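Local coordinates for CRISPR system Cmr subunit Cmr1-1 (Pyrococcus furiosus, PDB 4W8Z), which binds RNA and, with Cmr6, caps the type III-B Cmr ribonucleoprotein complex that targets invading nucleic acids in CRISPR immunity, at residues A[8-22]-A[120-134]. Sequence-based numbering, arbitrary orientation.
Sequences FIEEFEIESITSTHL and YYPPGSRFRVVLESP
Strands 8-16 and 126-133 pair antiparallel, from Phe8 opposite Ser133 to Glu15 opposite Arg126, their axes 4.7 Å apart at closest; the bonds are firm from Glu10 and Leu131 onward but weak at the Phe8 end. One face of the ladder carries a salt-bridge network. Glu13 sits between two arginines: its OE1 takes NH2 of Arg128 at 2.6 Å, in the guanidinium plane and on the anti lone pair, while its OE2 makes long ion pairs with NH1 of Arg126 and, weakly, with Arg170 of strand 166-172. Arg128 gets there by bending at chi2 (141°) and chi3 (-41°). Arg126, extended from CG to NE, gives NE to OE1 of Glu15 at 3.0 Å, the two flat groups only 16° apart. These are the two central strands of the four-stranded antiparallel sheet in the RAMP-superfamily region, a ferredoxin-like arrangement with 79-84 and 166-172 outermost. The other face is largely apolar: Ile14 CG1 rests 3.9 Å from Phe127 CB, Phe12 lies beside Val129 and Leu131, and helix 136-152 covers Phe12. Beyond Ser16, on the run leading into strand 126-133, a type II turn from Pro122 to Ser125 presents Gly124 N to Ser16 O at 2.9 Å. Thr20 and Tyr121 form a single two-bond bridge. Phe127 CZ stands 3.9 Å above the centre of the Tyr121 ring, and Leu22 CD1 touches both aromatics, 3.7 Å from Tyr121 CE2.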
ATOM      1  N   PHE A   8     -19.278   9.959  18.534  1.00107.15           N
ATOM      2  CA  PHE A   8     -17.960   9.339  18.601  1.00 92.93           C
ATOM      3  C   PHE A   8     -16.934  10.151  17.821  1.00 86.14           C
ATOM      4  O   PHE A   8     -17.265  10.768  16.811  1.00 95.20           O
ATOM      5  CB  PHE A   8     -18.013   7.912  18.062  1.00 85.51           C
ATOM      6  CG  PHE A   8     -18.827   6.974  18.903  1.00 90.52           C
ATOM      7  CD1 PHE A   8     -18.290   6.410  20.047  1.00 84.81           C
ATOM      8  CD2 PHE A   8     -20.127   6.647  18.545  1.00 91.62           C
ATOM      9  CE1 PHE A   8     -19.033   5.545  20.826  1.00 80.36           C
ATOM     10  CE2 PHE A   8     -20.875   5.780  19.321  1.00 90.76           C
ATOM     11  CZ  PHE A   8     -20.326   5.230  20.463  1.00 82.73           C
ATOM     12  N   ILE A   9     -15.689  10.151  18.287  1.00 84.31           N
ATOM     13  CA  ILE A   9     -14.641  10.905  17.605  1.00 87.25           C
ATOM     14  C   ILE A   9     -13.247  10.307  17.820  1.00 80.18           C
ATOM     15  O   ILE A   9     -12.840  10.024  18.946  1.00 80.61           O
ATOM     16  CB  ILE A   9     -14.650  12.391  18.047  1.00 87.78           C
ATOM     17  CG1 ILE A   9     -13.479  13.147  17.417  1.00 87.46           C
ATOM     18  CG2 ILE A   9     -14.625  12.516  19.568  1.00 93.40           C
ATOM     19  CD1 ILE A   9     -13.536  14.641  17.632  1.00 82.68           C
ATOM     20  N   GLU A  10     -12.528  10.106  16.717  1.00 84.40           N
ATOM     21  CA  GLU A  10     -11.179   9.546  16.740  1.00 82.59           C
ATOM     22  C   GLU A  10     -10.206  10.505  16.066  1.00 85.43           C
ATOM     23  O   GLU A  10     -10.464  10.978  14.961  1.00 94.82           O
ATOM     24  CB  GLU A  10     -11.147   8.189  16.036  1.00 84.10           C
ATOM     25  CG  GLU A  10     -12.144   7.181  16.569  1.00 85.30           C
ATOM     26  CD  GLU A  10     -11.623   6.433  17.777  1.00 97.31           C
ATOM     27  OE1 GLU A  10     -10.568   5.772  17.654  1.00 94.59           O
ATOM     28  OE2 GLU A  10     -12.268   6.504  18.849  1.00 99.14           O
ATOM     29  N   GLU A  11      -9.091  10.797  16.725  1.00 86.45           N
ATOM     30  CA  GLU A  11      -8.148  11.773  16.194  1.00 88.73           C
ATOM     31  C   GLU A  11      -6.748  11.185  16.034  1.00 83.10           C
ATOM     32  O   GLU A  11      -6.273  10.447  16.896  1.00 88.72           O
ATOM     33  CB  GLU A  11      -8.102  13.003  17.098  1.00 97.27           C
ATOM     34  CG  GLU A  11      -9.468  13.493  17.559  1.00108.88           C
ATOM     35  CD  GLU A  11      -9.399  14.827  18.278  1.00119.63           C
ATOM     36  OE1 GLU A  11      -8.957  15.815  17.655  1.00124.36           O
ATOM     37  OE2 GLU A  11      -9.784  14.887  19.466  1.00116.95           O
ATOM     38  N   PHE A  12      -6.094  11.518  14.925  1.00 80.38           N
ATOM     39  CA  PHE A  12      -4.763  10.996  14.629  1.00 77.81           C
ATOM     40  C   PHE A  12      -3.837  12.051  14.040  1.00 81.08           C
ATOM     41  O   PHE A  12      -4.270  12.921  13.285  1.00 81.98           O
ATOM     42  CB  PHE A  12      -4.848   9.825  13.644  1.00 80.16           C
ATOM     43  CG  PHE A  12      -5.636   8.656  14.147  1.00 75.82           C
ATOM     44  CD1 PHE A  12      -5.010   7.616  14.808  1.00 68.23           C
ATOM     45  CD2 PHE A  12      -7.006   8.591  13.948  1.00 71.53           C
ATOM     46  CE1 PHE A  12      -5.732   6.537  15.269  1.00 67.55           C
ATOM     47  CE2 PHE A  12      -7.735   7.515  14.408  1.00 74.22           C
ATOM     48  CZ  PHE A  12      -7.098   6.487  15.068  1.00 75.58           C
ATOM     49  N   GLU A  13      -2.558  11.963  14.385  1.00 76.36           N
ATOM     50  CA  GLU A  13      -1.524  12.660  13.633  1.00 77.14           C
ATOM     51  C   GLU A  13      -0.619  11.627  12.982  1.00 76.59           C
ATOM     52  O   GLU A  13       0.017  10.830  13.672  1.00 72.81           O
ATOM     53  CB  GLU A  13      -0.703  13.590  14.526  1.00 80.28           C
ATOM     54  CG  GLU A  13      -1.145  15.040  14.492  1.00 84.50           C
ATOM     55  CD  GLU A  13      -0.051  15.991  14.949  1.00 98.27           C
ATOM     56  OE1 GLU A  13      -0.355  16.936  15.713  1.00109.84           O
ATOM     57  OE2 GLU A  13       1.114  15.793  14.536  1.00 91.74           O
ATOM     58  N   ILE A  14      -0.578  11.618  11.654  1.00 74.84           N
ATOM     59  CA  ILE A  14       0.326  10.713  10.955  1.00 75.84           C
ATOM     60  C   ILE A  14       1.483  11.495  10.346  1.00 77.36           C
ATOM     61  O   ILE A  14       1.368  12.686  10.068  1.00 80.05           O
ATOM     62  CB  ILE A  14      -0.396   9.896   9.863  1.00 70.32           C
ATOM     63  CG1 ILE A  14      -0.649  10.746   8.616  1.00 81.70           C
ATOM     64  CG2 ILE A  14      -1.690   9.314  10.407  1.00 69.04           C
ATOM     65  CD1 ILE A  14      -1.285   9.978   7.470  1.00 74.70           C
ATOM     66  N   GLU A  15       2.612  10.822  10.172  1.00 76.34           N
ATOM     67  CA  GLU A  15       3.811  11.455   9.652  1.00 77.76           C
ATOM     68  C   GLU A  15       4.383  10.625   8.508  1.00 85.93           C
ATOM     69  O   GLU A  15       4.354   9.392   8.549  1.00 83.99           O
ATOM     70  CB  GLU A  15       4.844  11.629  10.768  1.00 81.98           C
ATOM     71  CG  GLU A  15       6.183  12.179  10.313  1.00 88.59           C
ATOM     72  CD  GLU A  15       7.185  12.301  11.449  1.00 95.39           C
ATOM     73  OE1 GLU A  15       6.838  12.893  12.495  1.00 90.99           O
ATOM     74  OE2 GLU A  15       8.320  11.796  11.298  1.00 99.51           O
ATOM     75  N   SER A  16       4.890  11.302   7.482  1.00 76.22           N
ATOM     76  CA  SER A  16       5.523  10.623   6.359  1.00 68.52           C
ATOM     77  C   SER A  16       6.882  10.046   6.753  1.00 74.20           C
ATOM     78  O   SER A  16       7.735  10.744   7.304  1.00 75.13           O
ATOM     79  CB  SER A  16       5.684  11.578   5.174  1.00 68.90           C
ATOM     80  OG  SER A  16       4.426  12.057   4.734  1.00 72.02           O
ATOM     81  N   ILE A  17       7.074   8.762   6.474  1.00 63.85           N
ATOM     82  CA  ILE A  17       8.370   8.125   6.654  1.00 62.26           C
ATOM     83  C   ILE A  17       9.192   8.284   5.380  1.00 70.84           C
ATOM     84  O   ILE A  17      10.400   8.523   5.429  1.00 84.45           O
ATOM     85  CB  ILE A  17       8.220   6.640   7.004  1.00 62.43           C
ATOM     86  CG1 ILE A  17       7.655   6.487   8.416  1.00 60.46           C
ATOM     87  CG2 ILE A  17       9.547   5.915   6.871  1.00 66.77           C
ATOM     88  CD1 ILE A  17       7.170   5.090   8.728  1.00 66.85           C
ATOM     89  N   THR A  18       8.526   8.161   4.236  1.00 64.70           N
ATOM     90  CA  THR A  18       9.168   8.360   2.944  1.00 66.74           C
ATOM     91  C   THR A  18       8.553   9.553   2.222  1.00 69.86           C
ATOM     92  O   THR A  18       7.480  10.026   2.602  1.00 70.26           O
ATOM     93  CB  THR A  18       9.048   7.111   2.048  1.00 59.57           C
ATOM     94  OG1 THR A  18       7.674   6.705   1.967  1.00 71.46           O
ATOM     95  CG2 THR A  18       9.878   5.967   2.606  1.00 57.80           C
ATOM     96  N   SER A  19       9.239  10.034   1.188  1.00 73.86           N
ATOM     97  CA  SER A  19       8.769  11.166   0.391  1.00 74.53           C
ATOM     98  C   SER A  19       7.345  10.926  -0.083  1.00 76.67           C
ATOM     99  O   SER A  19       7.029   9.856  -0.605  1.00 75.11           O
ATOM    100  CB  SER A  19       9.689  11.400  -0.807  1.00 77.37           C
ATOM    101  OG  SER A  19      11.047  11.472  -0.403  1.00 80.05           O
ATOM    102  N   THR A  20       6.483  11.918   0.115  1.00 75.40           N
ATOM    103  CA  THR A  20       5.063  11.767  -0.187  1.00 77.93           C
ATOM    104  C   THR A  20       4.658  12.702  -1.318  1.00 75.71           C
ATOM    105  O   THR A  20       5.014  13.875  -1.311  1.00 79.13           O
ATOM    106  CB  THR A  20       4.194  12.038   1.064  1.00 71.64           C
ATOM    107  OG1 THR A  20       4.520  11.088   2.087  1.00 59.29           O
ATOM    108  CG2 THR A  20       2.716  11.921   0.733  1.00 61.67           C
ATOM    109  N   HIS A  21       3.921  12.173  -2.292  1.00 74.64           N
ATOM    110  CA  HIS A  21       3.535  12.945  -3.468  1.00 69.74           C
ATOM    111  C   HIS A  21       2.027  12.927  -3.716  1.00 74.73           C
ATOM    112  O   HIS A  21       1.497  12.009  -4.342  1.00 77.17           O
ATOM    113  CB  HIS A  21       4.274  12.419  -4.695  1.00 65.81           C
ATOM    114  CG  HIS A  21       5.758  12.584  -4.616  1.00 66.00           C
ATOM    115  ND1 HIS A  21       6.429  13.617  -5.238  1.00 70.76           N
ATOM    116  CD2 HIS A  21       6.703  11.856  -3.976  1.00 64.70           C
ATOM    117  CE1 HIS A  21       7.721  13.512  -4.992  1.00 79.00           C
ATOM    118  NE2 HIS A  21       7.915  12.452  -4.226  1.00 78.13           N
ATOM    119  N   LEU A  22       1.342  13.953  -3.225  1.00 74.85           N
ATOM    120  CA  LEU A  22      -0.103  14.050  -3.375  1.00 73.05           C
ATOM    121  C   LEU A  22      -0.430  14.826  -4.637  1.00 80.55           C
ATOM    122  O   LEU A  22      -0.427  16.057  -4.644  1.00 91.69           O
ATOM    123  CB  LEU A  22      -0.723  14.712  -2.146  1.00 75.82           C
ATOM    124  CG  LEU A  22      -0.253  14.095  -0.825  1.00 74.04           C
ATOM    125  CD1 LEU A  22      -0.915  14.749   0.373  1.00 72.13           C
ATOM    126  CD2 LEU A  22      -0.499  12.592  -0.829  1.00 75.40           C
ATOM    127  N   TYR A 120       6.967  18.660  -2.956  1.00 86.20           N
ATOM    128  CA  TYR A 120       6.508  17.378  -2.435  1.00 83.66           C
ATOM    129  C   TYR A 120       6.439  17.458  -0.918  1.00 89.29           C
ATOM    130  O   TYR A 120       6.740  18.499  -0.333  1.00 89.01           O
ATOM    131  CB  TYR A 120       7.436  16.239  -2.877  1.00 78.51           C
ATOM    132  CG  TYR A 120       8.785  16.205  -2.178  1.00 75.75           C
ATOM    133  CD1 TYR A 120       9.682  17.258  -2.290  1.00 77.06           C
ATOM    134  CD2 TYR A 120       9.169  15.104  -1.427  1.00 83.39           C
ATOM    135  CE1 TYR A 120      10.914  17.220  -1.655  1.00 77.33           C
ATOM    136  CE2 TYR A 120      10.397  15.057  -0.799  1.00 78.95           C
ATOM    137  CZ  TYR A 120      11.264  16.114  -0.912  1.00 80.83           C
ATOM    138  OH  TYR A 120      12.483  16.054  -0.276  1.00 83.33           O
ATOM    139  N   TYR A 121       6.033  16.367  -0.280  1.00 83.25           N
ATOM    140  CA  TYR A 121       6.050  16.292   1.175  1.00 77.49           C
ATOM    141  C   TYR A 121       7.173  15.367   1.629  1.00 81.64           C
ATOM    142  O   TYR A 121       7.067  14.146   1.501  1.00 85.46           O
ATOM    143  CB  TYR A 121       4.706  15.805   1.719  1.00 77.13           C
ATOM    144  CG  TYR A 121       3.583  16.815   1.629  1.00 79.35           C
ATOM    145  CD1 TYR A 121       3.550  17.923   2.469  1.00 81.52           C
ATOM    146  CD2 TYR A 121       2.546  16.654   0.717  1.00 86.56           C
ATOM    147  CE1 TYR A 121       2.521  18.845   2.397  1.00 79.52           C
ATOM    148  CE2 TYR A 121       1.513  17.571   0.638  1.00 86.46           C
ATOM    149  CZ  TYR A 121       1.507  18.662   1.481  1.00 82.21           C
ATOM    150  OH  TYR A 121       0.480  19.572   1.403  1.00 90.50           O
ATOM    151  N   PRO A 122       8.262  15.949   2.150  1.00 81.72           N
ATOM    152  CA  PRO A 122       9.435  15.167   2.558  1.00 75.85           C
ATOM    153  C   PRO A 122       9.184  14.407   3.855  1.00 79.70           C
ATOM    154  O   PRO A 122       8.228  14.737   4.562  1.00 77.69           O
ATOM    155  CB  PRO A 122      10.514  16.237   2.743  1.00 76.10           C
ATOM    156  CG  PRO A 122       9.753  17.448   3.135  1.00 82.28           C
ATOM    157  CD  PRO A 122       8.458  17.392   2.373  1.00 78.64           C
ATOM    158  N   PRO A 123      10.013  13.387   4.151  1.00 83.67           N
ATOM    159  CA  PRO A 123       9.915  12.657   5.421  1.00 83.44           C
ATOM    160  C   PRO A 123       9.831  13.607   6.613  1.00 79.65           C
ATOM    161  O   PRO A 123      10.665  14.502   6.742  1.00 80.03           O
ATOM    162  CB  PRO A 123      11.210  11.845   5.457  1.00 69.96           C
ATOM    163  CG  PRO A 123      11.524  11.606   4.018  1.00 69.75           C
ATOM    164  CD  PRO A 123      11.063  12.831   3.275  1.00 70.53           C
ATOM    165  N   GLY A 124       8.828  13.417   7.462  1.00 71.85           N
ATOM    166  CA  GLY A 124       8.614  14.309   8.584  1.00 72.58           C
ATOM    167  C   GLY A 124       7.375  15.162   8.389  1.00 73.96           C
ATOM    168  O   GLY A 124       6.918  15.816   9.318  1.00 83.73           O
ATOM    169  N   SER A 125       6.837  15.170   7.174  1.00 73.61           N
ATOM    170  CA  SER A 125       5.590  15.874   6.905  1.00 73.07           C
ATOM    171  C   SER A 125       4.488  15.289   7.770  1.00 76.52           C
ATOM    172  O   SER A 125       4.371  14.070   7.880  1.00 82.38           O
ATOM    173  CB  SER A 125       5.213  15.770   5.427  1.00 76.38           C
ATOM    174  OG  SER A 125       6.167  16.418   4.595  1.00 82.57           O
ATOM    175  N   ARG A 126       3.683  16.142   8.393  1.00 73.96           N
ATOM    176  CA  ARG A 126       2.631  15.648   9.274  1.00 75.33           C
ATOM    177  C   ARG A 126       1.235  16.012   8.788  1.00 73.39           C
ATOM    178  O   ARG A 126       1.039  17.042   8.147  1.00 79.29           O
ATOM    179  CB  ARG A 126       2.843  16.166  10.694  1.00 88.01           C
ATOM    180  CG  ARG A 126       4.040  15.545  11.381  1.00 85.78           C
ATOM    181  CD  ARG A 126       4.072  15.876  12.850  1.00 95.02           C
ATOM    182  NE  ARG A 126       5.248  15.291  13.483  1.00110.93           N
ATOM    183  CZ  ARG A 126       5.523  15.376  14.780  1.00116.59           C
ATOM    184  NH1 ARG A 126       4.702  16.025  15.595  1.00110.37           N
ATOM    185  NH2 ARG A 126       6.621  14.807  15.260  1.00113.87           N
ATOM    186  N   PHE A 127       0.277  15.143   9.096  1.00 77.34           N
ATOM    187  CA  PHE A 127      -1.115  15.315   8.687  1.00 72.45           C
ATOM    188  C   PHE A 127      -2.034  14.985   9.854  1.00 79.93           C
ATOM    189  O   PHE A 127      -1.795  14.022  10.583  1.00 84.72           O
ATOM    190  CB  PHE A 127      -1.453  14.422   7.485  1.00 67.29           C
ATOM    191  CG  PHE A 127      -0.565  14.645   6.289  1.00 68.62           C
ATOM    192  CD1 PHE A 127       0.686  14.050   6.217  1.00 64.01           C
ATOM    193  CD2 PHE A 127      -0.978  15.447   5.235  1.00 70.11           C
ATOM    194  CE1 PHE A 127       1.512  14.258   5.128  1.00 61.87           C
ATOM    195  CE2 PHE A 127      -0.160  15.653   4.136  1.00 65.09           C
ATOM    196  CZ  PHE A 127       1.086  15.057   4.085  1.00 68.12           C
ATOM    197  N   ARG A 128      -3.076  15.788  10.038  1.00 85.02           N
ATOM    198  CA  ARG A 128      -4.092  15.484  11.034  1.00 78.98           C
ATOM    199  C   ARG A 128      -5.260  14.759  10.388  1.00 77.57           C
ATOM    200  O   ARG A 128      -5.797  15.210   9.377  1.00 88.20           O
ATOM    201  CB  ARG A 128      -4.585  16.753  11.722  1.00 87.29           C
ATOM    202  CG  ARG A 128      -5.820  16.531  12.576  1.00 97.51           C
ATOM    203  CD  ARG A 128      -5.744  17.333  13.859  1.00116.89           C
ATOM    204  NE  ARG A 128      -4.395  17.305  14.419  1.00127.94           N
ATOM    205  CZ  ARG A 128      -4.074  17.765  15.623  1.00120.41           C
ATOM    206  NH1 ARG A 128      -5.010  18.280  16.408  1.00124.58           N
ATOM    207  NH2 ARG A 128      -2.818  17.703  16.041  1.00120.56           N
ATOM    208  N   VAL A 129      -5.649  13.629  10.966  1.00 72.17           N
ATOM    209  CA  VAL A 129      -6.805  12.890  10.480  1.00 73.49           C
ATOM    210  C   VAL A 129      -7.831  12.741  11.594  1.00 78.32           C
ATOM    211  O   VAL A 129      -7.526  12.210  12.661  1.00 83.87           O
ATOM    212  CB  VAL A 129      -6.415  11.497   9.950  1.00 70.97           C
ATOM    213  CG1 VAL A 129      -7.652  10.742   9.507  1.00 66.00           C
ATOM    214  CG2 VAL A 129      -5.424  11.621   8.801  1.00 70.07           C
ATOM    215  N   VAL A 130      -9.045  13.223  11.347  1.00 77.52           N
ATOM    216  CA  VAL A 130     -10.103  13.176  12.348  1.00 82.15           C
ATOM    217  C   VAL A 130     -11.316  12.439  11.799  1.00 87.28           C
ATOM    218  O   VAL A 130     -11.768  12.718  10.687  1.00 89.27           O
ATOM    219  CB  VAL A 130     -10.524  14.592  12.797  1.00 78.43           C
ATOM    220  CG1 VAL A 130     -11.700  14.521  13.758  1.00 78.50           C
ATOM    221  CG2 VAL A 130      -9.350  15.323  13.435  1.00 77.66           C
ATOM    222  N   LEU A 131     -11.832  11.495  12.581  1.00 81.59           N
ATOM    223  CA  LEU A 131     -12.975  10.687  12.169  1.00 76.39           C
ATOM    224  C   LEU A 131     -14.147  10.896  13.115  1.00 78.18           C
ATOM    225  O   LEU A 131     -13.986  10.823  14.332  1.00 78.75           O
ATOM    226  CB  LEU A 131     -12.602   9.204  12.126  1.00 77.52           C
ATOM    227  CG  LEU A 131     -11.278   8.842  11.449  1.00 81.52           C
ATOM    228  CD1 LEU A 131     -10.970   7.356  11.607  1.00 81.76           C
ATOM    229  CD2 LEU A 131     -11.312   9.235   9.981  1.00 85.76           C
ATOM    230  N   GLU A 132     -15.325  11.157  12.552  1.00 84.18           N
ATOM    231  CA  GLU A 132     -16.529  11.395  13.348  1.00 82.63           C
ATOM    232  C   GLU A 132     -17.720  10.599  12.828  1.00 88.17           C
ATOM    233  O   GLU A 132     -17.964  10.548  11.621  1.00 87.26           O
ATOM    234  CB  GLU A 132     -16.886  12.885  13.360  1.00 83.81           C
ATOM    235  CG  GLU A 132     -15.837  13.787  13.985  1.00 84.74           C
ATOM    236  CD  GLU A 132     -16.235  15.249  13.942  1.00 87.28           C
ATOM    237  OE1 GLU A 132     -16.736  15.763  14.965  1.00 95.56           O
ATOM    238  OE2 GLU A 132     -16.045  15.886  12.884  1.00 96.58           O
ATOM    239  N   SER A 133     -18.469   9.991  13.743  1.00 85.51           N
ATOM    240  CA  SER A 133     -19.664   9.240  13.377  1.00 86.12           C
ATOM    241  C   SER A 133     -20.612   9.099  14.561  1.00 94.22           C
ATOM    242  O   SER A 133     -20.171   9.023  15.708  1.00103.65           O
ATOM    243  CB  SER A 133     -19.284   7.857  12.840  1.00 87.32           C
ATOM    244  OG  SER A 133     -20.431   7.115  12.466  1.00 84.08           O
ATOM    245  N   PRO A 134     -21.926   9.080  14.289  1.00100.71           N
ATOM    246  CA  PRO A 134     -22.901   8.769  15.340  1.00102.59           C
ATOM    247  C   PRO A 134     -22.887   7.284  15.712  1.00101.48           C
ATOM    248  O   PRO A 134     -23.280   6.923  16.821  1.00104.27           O
ATOM    249  CB  PRO A 134     -24.238   9.161  14.707  1.00 97.58           C
ATOM    250  CG  PRO A 134     -24.005   9.051  13.236  1.00 96.69           C
ATOM    251  CD  PRO A 134     -22.580   9.471  13.027  1.00 95.57           C
TER